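Long-range contacts in protein HTP-2 (PDB 4TZM), which binds a closure motif of its partner HTP-3 through a HORMA domain and probably helps assemble the meiotic chromosome axis: residues 36-41 / 238-243; 72-77 / 174-179; 106-111 / 127-132; 114-119 / 192-197. All coordinates share one frame; numbering follows the deposited sequence.

Interaction 1: residues 36-41 / 238-243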
loop_
_atom_site.group_PDB
_atom_site.type_symbol
_atom_site.label_atom_id
_atom_site.label_comp_id
_atom_site.label_asym_id
_atom_site.label_seq_id
_atom_site.Cartn_x
_atom_site.Cartn_y
_atom_site.Cartn_z
ATOM N N ASP A 36 6.218 -4.687 16.003
ATOM C CA ASP A 36 7.204 -3.975 15.201
ATOM C C ASP A 36 7.361 -4.582 13.808
ATOM O O ASP A 36 7.422 -3.858 12.815
ATOM C CB ASP A 36 8.557 -3.946 15.916
ATOM C CG ASP A 36 8.639 -2.845 16.961
ATOM O OD1 ASP A 36 7.889 -1.855 16.839
ATOM O OD2 ASP A 36 9.455 -2.968 17.901
ATOM N N ARG A 37 7.424 -5.908 13.734
ATOM C CA ARG A 37 7.612 -6.572 12.450
ATOM C C ARG A 37 6.313 -6.616 11.639
ATOM O O ARG A 37 6.344 -6.725 10.414
ATOM C CB ARG A 37 8.180 -7.979 12.656
ATOM C CG ARG A 37 9.705 -8.003 12.677
ATOM C CD ARG A 37 10.270 -9.394 12.913
ATOM N NE ARG A 37 10.109 -9.827 14.297
ATOM C CZ ARG A 37 10.633 -10.940 14.800
ATOM N NH1 ARG A 37 11.357 -11.741 14.030
ATOM N NH2 ARG A 37 10.434 -11.255 16.073
ATOM N N SER A 38 5.180 -6.513 12.327
ATOM C CA SER A 38 3.882 -6.381 11.671
ATOM C C SER A 38 3.813 -5.041 10.953
ATOM O O SER A 38 3.235 -4.915 9.867
ATOM C CB SER A 38 2.749 -6.494 12.691
ATOM O OG SER A 38 1.517 -6.044 12.156
ATOM N N SER A 39 4.421 -4.047 11.591
ATOM C CA SER A 39 4.480 -2.681 11.101
ATOM C C SER A 39 5.546 -2.543 10.016
ATOM O O SER A 39 5.357 -1.833 9.026
ATOM C CB SER A 39 4.772 -1.731 12.261
ATOM O OG SER A 39 4.567 -0.389 11.875
ATOM N N ASN A 40 6.668 -3.231 10.207
ATOM C CA ASN A 40 7.709 -3.265 9.191
ATOM C C ASN A 40 7.189 -3.903 7.922
ATOM O O ASN A 40 7.609 -3.549 6.821
ATOM C CB ASN A 40 8.939 -4.024 9.692
ATOM C CG ASN A 40 9.753 -3.216 10.678
ATOM O OD1 ASN A 40 9.744 -1.991 10.634
ATOM N ND2 ASN A 40 10.460 -3.898 11.577
ATOM N N PHE A 41 6.269 -4.850 8.070
ATOM C CA PHE A 41 5.705 -5.474 6.893
ATOM C C PHE A 41 4.849 -4.489 6.092
ATOM O O PHE A 41 4.909 -4.476 4.867
ATOM C CB PHE A 41 4.871 -6.707 7.250
ATOM C CG PHE A 41 4.139 -7.263 6.072
ATOM C CD1 PHE A 41 4.786 -8.092 5.175
ATOM C CD2 PHE A 41 2.826 -6.905 5.822
ATOM C CE1 PHE A 41 4.129 -8.579 4.067
ATOM C CE2 PHE A 41 2.167 -7.387 4.718
ATOM C CZ PHE A 41 2.819 -8.226 3.837
ATOM N N GLY A 238 0.253 -9.362 12.093
ATOM C CA GLY A 238 -0.043 -9.514 13.505
ATOM C C GLY A 238 -0.891 -8.431 14.150
ATOM O O GLY A 238 -1.788 -8.733 14.936
ATOM N N HIS A 239 -0.621 -7.168 13.839
ATOM C CA HIS A 239 -1.237 -6.091 14.608
ATOM C C HIS A 239 -1.779 -4.965 13.745
ATOM O O HIS A 239 -2.155 -3.908 14.253
ATOM C CB HIS A 239 -0.226 -5.547 15.621
ATOM C CG HIS A 239 0.282 -6.592 16.564
ATOM N ND1 HIS A 239 -0.204 -6.742 17.843
ATOM C CD2 HIS A 239 1.208 -7.565 16.395
ATOM C CE1 HIS A 239 0.413 -7.751 18.430
ATOM N NE2 HIS A 239 1.273 -8.269 17.574
ATOM N N HIS A 240 -1.836 -5.201 12.441
ATOM C CA HIS A 240 -2.310 -4.191 11.513
ATOM C C HIS A 240 -3.160 -4.834 10.430
ATOM O O HIS A 240 -3.088 -6.043 10.210
ATOM C CB HIS A 240 -1.136 -3.445 10.870
ATOM C CG HIS A 240 -0.209 -2.802 11.853
ATOM N ND1 HIS A 240 0.747 -3.512 12.547
ATOM C CD2 HIS A 240 -0.096 -1.516 12.267
ATOM C CE1 HIS A 240 1.411 -2.692 13.347
ATOM N NE2 HIS A 240 0.917 -1.476 13.193
ATOM N N ALA A 241 -3.968 -4.021 9.761
ATOM C CA ALA A 241 -4.704 -4.469 8.589
ATOM C C ALA A 241 -4.736 -3.354 7.553
ATOM O O ALA A 241 -4.754 -2.175 7.904
ATOM C CB ALA A 241 -6.120 -4.903 8.965
ATOM N N ALA A 242 -4.731 -3.736 6.280
ATOM C CA ALA A 242 -4.802 -2.771 5.195
ATOM C C ALA A 242 -5.838 -3.200 4.153
ATOM O O ALA A 242 -6.018 -4.394 3.901
ATOM C CB ALA A 242 -3.440 -2.600 4.550
ATOM N N HIS A 243 -6.525 -2.226 3.562
ATOM C CA HIS A 243 -7.481 -2.504 2.495
ATOM C C HIS A 243 -7.127 -1.707 1.241
ATOM O O HIS A 243 -7.086 -0.474 1.271
ATOM C CB HIS A 243 -8.901 -2.176 2.944
ATOM C CG HIS A 243 -9.950 -2.577 1.956
ATOM N ND1 HIS A 243 -10.745 -1.659 1.305
ATOM C CD2 HIS A 243 -10.331 -3.794 1.503
ATOM C CE1 HIS A 243 -11.577 -2.296 0.496
ATOM N NE2 HIS A 243 -11.343 -3.591 0.597
#
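Ser38 OG is gripped twice by the segment 238-243. The backbone amide of His239 donates to it, with 2.9 Å between His239 N and Ser38 OG and an N-H...O angle of 157°. The imidazole of His240 meets the same oxygen at its ring edge, near the ring plane, where His240 ND1 and Ser38 OG are 2.7 Å apart; either atom could be the donor of this hydrogen bond. The hydroxyl reaches both partners because it stands anti to its own backbone N (chi1 165°), which carries it off the helix toward the turn that precedes strand 240-248. Beside it, Ser39 CB packs against the imidazole, 3.7 Å from His240 CE1, while Ser39 OG is hydrogen-bonded to Thr100 OG1. His239 contributes less: its ring edge lies near Ser38 CB, and its NE2 makes a weak hydrogen bond to Ser33 O. Gly238 comes close, its CA 5.3 Å from Ser38 CA. With Ser38, Ser39 and His240 all buried, the doubly held hydroxyl is a polar link inside the protein. It ties the first turn of helix 35-56 to the start of strand 240-248, which pairs on with strands 123-133 and 228-235, while Phe41 on the same helix packs on helix 164-185.

Interaction 2: residues 72-77 / 174-179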
loop_
_atom_site.group_PDB
_atom_site.type_symbol
_atom_site.label_atom_id
_atom_site.label_comp_id
_atom_site.label_asym_id
_atom_site.label_seq_id
_atom_site.Cartn_x
_atom_site.Cartn_y
_atom_site.Cartn_z
ATOM N N GLU A 72 9.108 -17.376 -6.489
ATOM C CA GLU A 72 9.896 -17.828 -7.630
ATOM C C GLU A 72 9.111 -17.667 -8.925
ATOM O O GLU A 72 9.688 -17.464 -9.995
ATOM C CB GLU A 72 10.317 -19.285 -7.451
ATOM C CG GLU A 72 11.275 -19.528 -6.299
ATOM C CD GLU A 72 11.629 -20.995 -6.152
ATOM O OE1 GLU A 72 10.953 -21.835 -6.781
ATOM O OE2 GLU A 72 12.583 -21.308 -5.409
ATOM N N ASN A 73 7.790 -17.749 -8.811
ATOM C CA ASN A 73 6.896 -17.693 -9.962
ATOM C C ASN A 73 6.476 -16.269 -10.324
ATOM O O ASN A 73 6.113 -15.996 -11.468
ATOM C CB ASN A 73 5.646 -18.534 -9.685
ATOM C CG ASN A 73 5.194 -19.331 -10.892
ATOM O OD1 ASN A 73 4.674 -18.775 -11.859
ATOM N ND2 ASN A 73 5.380 -20.646 -10.835
ATOM N N LEU A 74 6.522 -15.368 -9.345
ATOM C CA LEU A 74 5.937 -14.037 -9.501
ATOM C C LEU A 74 6.945 -12.904 -9.318
ATOM O O LEU A 74 7.660 -12.841 -8.316
ATOM C CB LEU A 74 4.779 -13.855 -8.515
ATOM C CG LEU A 74 4.108 -12.480 -8.498
ATOM C CD1 LEU A 74 3.305 -12.245 -9.769
ATOM C CD2 LEU A 74 3.235 -12.321 -7.261
ATOM N N SER A 75 6.978 -12.005 -10.295
ATOM C CA SER A 75 7.893 -10.873 -10.273
ATOM C C SER A 75 7.139 -9.551 -10.294
ATOM O O SER A 75 5.958 -9.500 -10.631
ATOM C CB SER A 75 8.849 -10.935 -11.461
ATOM O OG SER A 75 8.190 -10.553 -12.657
ATOM N N CYS A 76 7.838 -8.478 -9.944
ATOM C CA CYS A 76 7.253 -7.145 -9.951
ATOM C C CYS A 76 8.350 -6.103 -10.112
ATOM O O CYS A 76 9.535 -6.414 -9.965
ATOM C CB CYS A 76 6.460 -6.893 -8.668
ATOM S SG CYS A 76 7.409 -7.122 -7.150
ATOM N N MET A 77 7.954 -4.873 -10.419
ATOM C CA MET A 77 8.906 -3.779 -10.565
ATOM C C MET A 77 8.854 -2.851 -9.352
ATOM O O MET A 77 7.835 -2.213 -9.093
ATOM C CB MET A 77 8.626 -2.991 -11.848
ATOM C CG MET A 77 8.661 -3.826 -13.124
ATOM S SD MET A 77 10.245 -4.646 -13.417
ATOM C CE MET A 77 11.281 -3.261 -13.882
ATOM N N ILE A 174 -2.537 -9.658 -3.938
ATOM C CA ILE A 174 -2.635 -8.226 -4.200
ATOM C C ILE A 174 -1.835 -7.838 -5.443
ATOM O O ILE A 174 -2.352 -7.157 -6.333
ATOM C CB ILE A 174 -2.158 -7.392 -2.987
ATOM C CG1 ILE A 174 -3.270 -7.308 -1.939
ATOM C CG2 ILE A 174 -1.745 -5.989 -3.418
ATOM C CD1 ILE A 174 -2.879 -6.544 -0.692
ATOM N N VAL A 175 -0.590 -8.303 -5.509
ATOM C CA VAL A 175 0.306 -7.979 -6.614
ATOM C C VAL A 175 -0.160 -8.592 -7.934
ATOM O O VAL A 175 -0.070 -7.956 -8.988
ATOM C CB VAL A 175 1.737 -8.434 -6.303
ATOM C CG1 VAL A 175 2.668 -8.090 -7.456
ATOM C CG2 VAL A 175 2.208 -7.776 -5.011
ATOM N N ARG A 176 -0.680 -9.813 -7.876
ATOM C CA ARG A 176 -1.266 -10.436 -9.057
ATOM C C ARG A 176 -2.483 -9.651 -9.530
ATOM O O ARG A 176 -2.630 -9.386 -10.720
ATOM C CB ARG A 176 -1.654 -11.892 -8.777
ATOM C CG ARG A 176 -0.533 -12.890 -9.028
ATOM C CD ARG A 176 -1.060 -14.319 -9.080
ATOM N NE ARG A 176 -0.206 -15.183 -9.894
ATOM C CZ ARG A 176 0.745 -15.974 -9.407
ATOM N NH1 ARG A 176 0.966 -16.025 -8.101
ATOM N NH2 ARG A 176 1.471 -16.720 -10.228
ATOM N N SER A 177 -3.347 -9.271 -8.596
ATOM C CA SER A 177 -4.548 -8.518 -8.943
ATOM C C SER A 177 -4.201 -7.147 -9.520
ATOM O O SER A 177 -4.836 -6.693 -10.466
ATOM C CB SER A 177 -5.462 -8.368 -7.724
ATOM O OG SER A 177 -6.082 -9.603 -7.400
ATOM N N VAL A 178 -3.189 -6.494 -8.955
ATOM C CA VAL A 178 -2.734 -5.210 -9.477
ATOM C C VAL A 178 -2.239 -5.357 -10.912
ATOM O O VAL A 178 -2.694 -4.644 -11.809
ATOM C CB VAL A 178 -1.618 -4.598 -8.601
ATOM C CG1 VAL A 178 -0.892 -3.492 -9.352
ATOM C CG2 VAL A 178 -2.199 -4.065 -7.307
ATOM N N GLN A 179 -1.320 -6.294 -11.130
ATOM C CA GLN A 179 -0.798 -6.541 -12.471
ATOM C C GLN A 179 -1.903 -6.926 -13.446
ATOM O O GLN A 179 -1.871 -6.531 -14.606
ATOM C CB GLN A 179 0.268 -7.633 -12.437
ATOM C CG GLN A 179 1.515 -7.231 -11.671
ATOM C CD GLN A 179 2.510 -8.360 -11.542
ATOM O OE1 GLN A 179 2.199 -9.513 -11.841
ATOM N NE2 GLN A 179 3.720 -8.036 -11.094
#
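The side-chain amide of Gln179 reaches across from helix 164-185 to the strand backbone, Gln179 NE2 giving a hydrogen bond to Ser75 O at 2.7 Å. The bond is nearly straight at hydrogen (160°), and the acceptor lies in the amide plane of Gln179 while the donor lies in the carbonyl plane of Ser75, so two flat groups meet without tilt. The glutamine chain is extended beyond CG (chi2 175°), which carries the amide out from the helix far enough for this. Gln179 OE1 rests 3.6 Å from Leu74 CD1, and Gln179 NE2 also lies 3.8 Å from Cys76 CB. Leu74 supplies most of the apolar contact: its CD1 touches Arg176 CG at 4.0 Å, and its CB stands over one face of the Arg176 guanidinium. Val175 CG1 packs against Leu74 CD2 and, at 4.2 Å, against Cys76 CB. An alanine in place of Gln179 would probably leave the Ser75 carbonyl without this donor and open a gap beside Leu74 CD1. Residues 75-77, part of the strand that pairs with 65-69, run at 64° to residues 174-179 of the helix; flanked by modest apolar packing, the one directional bond probably helps to fix the strand's position against the helix.

Interaction 3: residues 106-111 / 127-132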
loop_
_atom_site.group_PDB
_atom_site.type_symbol
_atom_site.label_atom_id
_atom_site.label_comp_id
_atom_site.label_asym_id
_atom_site.label_seq_id
_atom_site.Cartn_x
_atom_site.Cartn_y
_atom_site.Cartn_z
ATOM N N LYS A 106 -4.059 6.885 8.465
ATOM C CA LYS A 106 -5.376 6.313 8.182
ATOM C C LYS A 106 -5.450 5.732 6.766
ATOM O O LYS A 106 -5.877 4.590 6.568
ATOM C CB LYS A 106 -6.466 7.376 8.376
ATOM C CG LYS A 106 -7.861 6.961 7.921
ATOM C CD LYS A 106 -8.457 5.874 8.804
ATOM C CE LYS A 106 -9.892 5.550 8.394
ATOM N NZ LYS A 106 -10.001 5.120 6.968
ATOM N N GLU A 107 -5.019 6.521 5.789
ATOM C CA GLU A 107 -5.066 6.125 4.389
ATOM C C GLU A 107 -3.981 6.822 3.582
ATOM O O GLU A 107 -3.781 8.025 3.725
ATOM C CB GLU A 107 -6.432 6.455 3.783
ATOM C CG GLU A 107 -6.488 6.277 2.270
ATOM C CD GLU A 107 -7.818 6.687 1.662
ATOM O OE1 GLU A 107 -8.773 6.957 2.420
ATOM O OE2 GLU A 107 -7.907 6.739 0.418
ATOM N N ILE A 108 -3.275 6.076 2.737
ATOM C CA ILE A 108 -2.420 6.708 1.738
ATOM C C ILE A 108 -2.911 6.341 0.341
ATOM O O ILE A 108 -3.150 5.169 0.036
ATOM C CB ILE A 108 -0.930 6.324 1.900
ATOM C CG1 ILE A 108 -0.116 6.912 0.744
ATOM C CG2 ILE A 108 -0.750 4.816 1.985
ATOM C CD1 ILE A 108 1.376 6.746 0.883
ATOM N N SER A 109 -3.085 7.353 -0.502
ATOM C CA SER A 109 -3.629 7.133 -1.833
ATOM C C SER A 109 -2.754 7.711 -2.934
ATOM O O SER A 109 -2.189 8.802 -2.798
ATOM C CB SER A 109 -5.038 7.724 -1.933
ATOM O OG SER A 109 -5.951 6.993 -1.138
ATOM N N LEU A 110 -2.635 6.951 -4.017
ATOM C CA LEU A 110 -2.058 7.450 -5.252
ATOM C C LEU A 110 -3.181 8.066 -6.077
ATOM O O LEU A 110 -4.083 7.361 -6.528
ATOM C CB LEU A 110 -1.365 6.332 -6.028
ATOM C CG LEU A 110 -0.883 6.737 -7.420
ATOM C CD1 LEU A 110 -0.026 7.991 -7.332
ATOM C CD2 LEU A 110 -0.113 5.608 -8.080
ATOM N N VAL A 111 -3.124 9.379 -6.267
ATOM C CA VAL A 111 -4.226 10.113 -6.874
ATOM C C VAL A 111 -3.858 10.699 -8.235
ATOM O O VAL A 111 -2.890 11.448 -8.355
ATOM C CB VAL A 111 -4.698 11.246 -5.943
ATOM C CG1 VAL A 111 -5.711 12.134 -6.646
ATOM C CG2 VAL A 111 -5.279 10.668 -4.662
ATOM N N MET A 127 -4.919 2.791 -0.038
ATOM C CA MET A 127 -4.610 1.782 0.966
ATOM C C MET A 127 -5.019 2.292 2.349
ATOM O O MET A 127 -4.369 3.172 2.915
ATOM C CB MET A 127 -3.120 1.421 0.933
ATOM C CG MET A 127 -2.767 0.172 1.735
ATOM S SD MET A 127 -1.064 -0.395 1.503
ATOM C CE MET A 127 -0.917 -0.341 -0.279
ATOM N N LYS A 128 -6.108 1.742 2.881
ATOM C CA LYS A 128 -6.648 2.181 4.166
ATOM C C LYS A 128 -6.259 1.217 5.276
ATOM O O LYS A 128 -6.230 0.005 5.074
ATOM C CB LYS A 128 -8.170 2.314 4.094
ATOM C CG LYS A 128 -8.657 3.339 3.082
ATOM C CD LYS A 128 -10.169 3.289 2.922
ATOM C CE LYS A 128 -10.654 4.330 1.923
ATOM N NZ LYS A 128 -12.133 4.304 1.742
ATOM N N PHE A 129 -5.975 1.758 6.455
ATOM C CA PHE A 129 -5.392 0.959 7.521
ATOM C C PHE A 129 -6.305 0.797 8.739
ATOM O O PHE A 129 -7.189 1.616 8.993
ATOM C CB PHE A 129 -4.045 1.567 7.939
ATOM C CG PHE A 129 -2.986 1.472 6.872
ATOM C CD1 PHE A 129 -2.856 2.463 5.907
ATOM C CD2 PHE A 129 -2.132 0.379 6.822
ATOM C CE1 PHE A 129 -1.888 2.367 4.917
ATOM C CE2 PHE A 129 -1.162 0.278 5.837
ATOM C CZ PHE A 129 -1.041 1.272 4.885
ATOM N N ILE A 130 -6.094 -0.296 9.465
ATOM C CA ILE A 130 -6.752 -0.537 10.740
ATOM C C ILE A 130 -5.691 -0.958 11.736
ATOM O O ILE A 130 -4.833 -1.783 11.425
ATOM C CB ILE A 130 -7.835 -1.634 10.647
ATOM C CG1 ILE A 130 -8.884 -1.273 9.596
ATOM C CG2 ILE A 130 -8.498 -1.857 12.007
ATOM C CD1 ILE A 130 -9.891 -2.372 9.331
ATOM N N TYR A 131 -5.742 -0.385 12.931
ATOM C CA TYR A 131 -4.770 -0.702 13.960
ATOM C C TYR A 131 -5.424 -1.565 15.032
ATOM O O TYR A 131 -6.578 -1.345 15.391
ATOM C CB TYR A 131 -4.189 0.590 14.540
ATOM C CG TYR A 131 -3.451 1.394 13.493
ATOM C CD1 TYR A 131 -2.131 1.103 13.177
ATOM C CD2 TYR A 131 -4.083 2.418 12.793
ATOM C CE1 TYR A 131 -1.453 1.820 12.211
ATOM C CE2 TYR A 131 -3.409 3.139 11.821
ATOM C CZ TYR A 131 -2.093 2.835 11.536
ATOM O OH TYR A 131 -1.407 3.544 10.571
ATOM N N PHE A 132 -4.703 -2.572 15.511
ATOM C CA PHE A 132 -5.244 -3.455 16.538
ATOM C C PHE A 132 -4.468 -3.343 17.840
ATOM O O PHE A 132 -3.291 -2.967 17.857
ATOM C CB PHE A 132 -5.245 -4.910 16.068
ATOM C CG PHE A 132 -6.178 -5.180 14.924
ATOM C CD1 PHE A 132 -5.777 -4.945 13.616
ATOM C CD2 PHE A 132 -7.454 -5.681 15.151
ATOM C CE1 PHE A 132 -6.632 -5.197 12.554
ATOM C CE2 PHE A 132 -8.317 -5.933 14.093
ATOM C CZ PHE A 132 -7.903 -5.692 12.793
HETATM O O HOH W 1 -9.909 1.832 7.550
#
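Glu107 and Lys128 run side by side in the same direction because each chain is extended beyond CG, from a glutamate CG anti to its backbone N (chi1 171°) and a lysine CG set beside its own N. The touching is between carboxylate and methylenes, Glu107 OE1 lying 3.3 Å from Lys128 CE, whereas Glu107 OE1 and Lys128 NZ are 4.3 Å apart. Glu107 OE2 is hydrogen-bonded to Tyr221 OH. Beneath them the hairpin strands pair antiparallel: Ile108 and Met127 form a hydrogen-bonded pair, with Ile108 N to Met127 O at 3.1 Å and Met127 N to Ile108 O at 3.0 Å, and Phe129 N donates to Lys106 O at 2.8 Å. On the face bearing Ile108 and Met127, Ile108 CG2 meets the ring edge of Phe129, 4.0 Å from Phe129 CE1. Lys106 and Glu107 form a classic beta bulge opposite Lys200 of the next strand. One water accepts a weak bond from Lys106 NZ and donates to Phe129 O. A leucine in place of Glu107 takes the carboxylate away from beside the Lys128 chain and would probably leave the Tyr221 hydroxyl without its partner. The two faces thus differ: Ile108, Met127 and Phe129 make an apolar side, while across the sheet the charges of Glu107 and Lys128 probably attract only weakly, at a distance beyond a salt bridge.

Interaction 4: residues 114-119 / 192-197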
loop_
_atom_site.group_PDB
_atom_site.type_symbol
_atom_site.label_atom_id
_atom_site.label_comp_id
_atom_site.label_asym_id
_atom_site.label_seq_id
_atom_site.Cartn_x
_atom_site.Cartn_y
_atom_site.Cartn_z
ATOM N N GLU A 114 -6.391 15.200 -14.026
ATOM C CA GLU A 114 -6.039 15.779 -15.320
ATOM C C GLU A 114 -5.208 17.051 -15.142
ATOM O O GLU A 114 -4.215 17.257 -15.840
ATOM C CB GLU A 114 -7.298 16.070 -16.144
ATOM C CG GLU A 114 -8.354 16.898 -15.430
ATOM C CD GLU A 114 -9.513 17.265 -16.335
ATOM O OE1 GLU A 114 -9.450 16.952 -17.545
ATOM O OE2 GLU A 114 -10.489 17.869 -15.839
ATOM N N HIS A 115 -5.606 17.893 -14.194
ATOM C CA HIS A 115 -4.884 19.133 -13.931
ATOM C C HIS A 115 -4.257 19.125 -12.541
ATOM O O HIS A 115 -4.839 18.613 -11.584
ATOM C CB HIS A 115 -5.813 20.341 -14.086
ATOM C CG HIS A 115 -6.492 20.411 -15.420
ATOM N ND1 HIS A 115 -5.895 19.976 -16.583
ATOM C CD2 HIS A 115 -7.722 20.854 -15.768
ATOM C CE1 HIS A 115 -6.728 20.154 -17.594
ATOM N NE2 HIS A 115 -7.842 20.684 -17.128
ATOM N N ASP A 116 -3.062 19.699 -12.444
ATOM C CA ASP A 116 -2.328 19.746 -11.186
ATOM C C ASP A 116 -3.092 20.552 -10.137
ATOM O O ASP A 116 -3.388 21.729 -10.341
ATOM C CB ASP A 116 -0.938 20.347 -11.408
ATOM C CG ASP A 116 0.035 20.008 -10.292
ATOM O OD1 ASP A 116 -0.416 19.760 -9.154
ATOM O OD2 ASP A 116 1.255 19.989 -10.558
ATOM N N GLY A 117 -3.415 19.907 -9.021
ATOM C CA GLY A 117 -4.084 20.580 -7.921
ATOM C C GLY A 117 -5.556 20.243 -7.771
ATOM O O GLY A 117 -6.213 20.728 -6.849
ATOM N N ASP A 118 -6.078 19.414 -8.670
ATOM C CA ASP A 118 -7.487 19.035 -8.628
ATOM C C ASP A 118 -7.819 18.244 -7.365
ATOM O O ASP A 118 -7.038 17.406 -6.922
ATOM C CB ASP A 118 -7.867 18.218 -9.867
ATOM C CG ASP A 118 -8.077 19.082 -11.098
ATOM O OD1 ASP A 118 -8.367 20.286 -10.938
ATOM O OD2 ASP A 118 -7.960 18.555 -12.226
ATOM N N VAL A 119 -8.984 18.524 -6.791
ATOM C CA VAL A 119 -9.466 17.792 -5.629
ATOM C C VAL A 119 -10.309 16.607 -6.098
ATOM O O VAL A 119 -10.608 15.692 -5.331
ATOM C CB VAL A 119 -10.291 18.703 -4.693
ATOM C CG1 VAL A 119 -10.627 17.987 -3.394
ATOM C CG2 VAL A 119 -9.529 19.987 -4.401
ATOM N N GLU A 192 -2.522 13.323 -20.865
ATOM C CA GLU A 192 -2.130 14.336 -19.895
ATOM C C GLU A 192 -2.755 14.071 -18.533
ATOM O O GLU A 192 -3.970 13.892 -18.420
ATOM C CB GLU A 192 -2.522 15.728 -20.389
ATOM C CG GLU A 192 -1.825 16.149 -21.669
ATOM C CD GLU A 192 -2.227 17.539 -22.115
ATOM O OE1 GLU A 192 -3.258 18.045 -21.624
ATOM O OE2 GLU A 192 -1.508 18.130 -22.951
ATOM N N PHE A 193 -1.918 14.043 -17.500
ATOM C CA PHE A 193 -2.401 13.846 -16.140
ATOM C C PHE A 193 -1.376 14.275 -15.096
ATOM O O PHE A 193 -0.188 14.408 -15.391
ATOM C CB PHE A 193 -2.796 12.379 -15.911
ATOM C CG PHE A 193 -1.677 11.399 -16.137
ATOM C CD1 PHE A 193 -0.741 11.142 -15.144
ATOM C CD2 PHE A 193 -1.573 10.718 -17.339
ATOM C CE1 PHE A 193 0.285 10.235 -15.353
ATOM C CE2 PHE A 193 -0.552 9.809 -17.554
ATOM C CZ PHE A 193 0.379 9.567 -16.562
ATOM N N THR A 194 -1.857 14.491 -13.875
ATOM C CA THR A 194 -1.002 14.758 -12.726
ATOM C C THR A 194 -1.164 13.643 -11.698
ATOM O O THR A 194 -2.273 13.385 -11.232
ATOM C CB THR A 194 -1.335 16.106 -12.063
ATOM O OG1 THR A 194 -1.094 17.170 -12.991
ATOM C CG2 THR A 194 -0.478 16.319 -10.827
ATOM N N ALA A 195 -0.066 12.976 -11.355
ATOM C CA ALA A 195 -0.109 11.926 -10.343
ATOM C C ALA A 195 0.362 12.464 -8.996
ATOM O O ALA A 195 1.359 13.178 -8.921
ATOM C CB ALA A 195 0.732 10.733 -10.770
ATOM N N ASN A 196 -0.357 12.100 -7.938
ATOM C CA ASN A 196 -0.138 12.663 -6.610
ATOM C C ASN A 196 -0.249 11.609 -5.507
ATOM O O ASN A 196 -1.004 10.644 -5.633
ATOM C CB ASN A 196 -1.146 13.784 -6.360
ATOM C CG ASN A 196 -0.581 14.905 -5.522
ATOM O OD1 ASN A 196 -1.318 15.614 -4.838
ATOM N ND2 ASN A 196 0.733 15.074 -5.570
ATOM N N PHE A 197 0.518 11.791 -4.436
ATOM C CA PHE A 197 0.359 10.994 -3.225
ATOM C C PHE A 197 -0.294 11.841 -2.142
ATOM O O PHE A 197 0.235 12.881 -1.755
ATOM C CB PHE A 197 1.704 10.459 -2.735
ATOM C CG PHE A 197 2.156 9.217 -3.445
ATOM C CD1 PHE A 197 1.539 8.002 -3.200
ATOM C CD2 PHE A 197 3.200 9.262 -4.355
ATOM C CE1 PHE A 197 1.952 6.854 -3.849
ATOM C CE2 PHE A 197 3.618 8.116 -5.008
ATOM C CZ PHE A 197 2.993 6.912 -4.755
#
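Thr194, Glu114 and Asp116 carry most of this contact, in which a type II beta turn from His115 to Asp118 sits beside strand 193-201 of the HORMA domain. Thr194 projects toward the turn, with OG1 beside its backbone N and CG2 anti to that N (chi1 -63°), so both branches face Asp116. Their side chains cross at about a right angle: Thr194 OG1 lies 3.6 Å from Asp116 CB, and Thr194 CG2 lies 3.8 Å from Asp116 CG, a methyl against a carboxylate. Although Asp116 N comes within 3.3 Å of Thr194 OG1, the angle is too poor for a hydrogen bond, and the meeting is one of packing. The CB of Glu114 leaves the backbone away from the strand, and the residue contributes through its backbone, Glu114 O standing 3.9 Å from Phe193 CA. Its CG instead lies over the centre of one face of the His115 ring. The strand's role is clear from the bound peptide: Phe193, Thr194 and Ala195 pair antiparallel with a strand of the HTP-3 closure motif, so the sheet continues into the partner, and Asp116 packs on a polar side chain of that peptide. Within the turn, His115 N donates to Asp118 OD2 at 3.1 Å, from above the carboxylate plane.

Overall arrangement
Interactions 1 and 3 are buried, whereas interactions 2 and 4 are only partly so. Interactions 1, 3 and 4 reach the same large sheet: strand 123-133 of interaction 3 pairs with strand 240-248 of interaction 1, with His243 N 2.7 Å from Lys128 O, while strand 105-113 adjoins the peptide-binding strand of interaction 4. Interaction 2 stands apart, its centre about 20 Å from that of interaction 1, and joins helix 164-185 to the small sheet. Chemistry follows place: paired backbones in interaction 3, a buried hydroxyl in interaction 1, a side-chain amide on a backbone carbonyl in interaction 2, and packing beside the ligand in interaction 4.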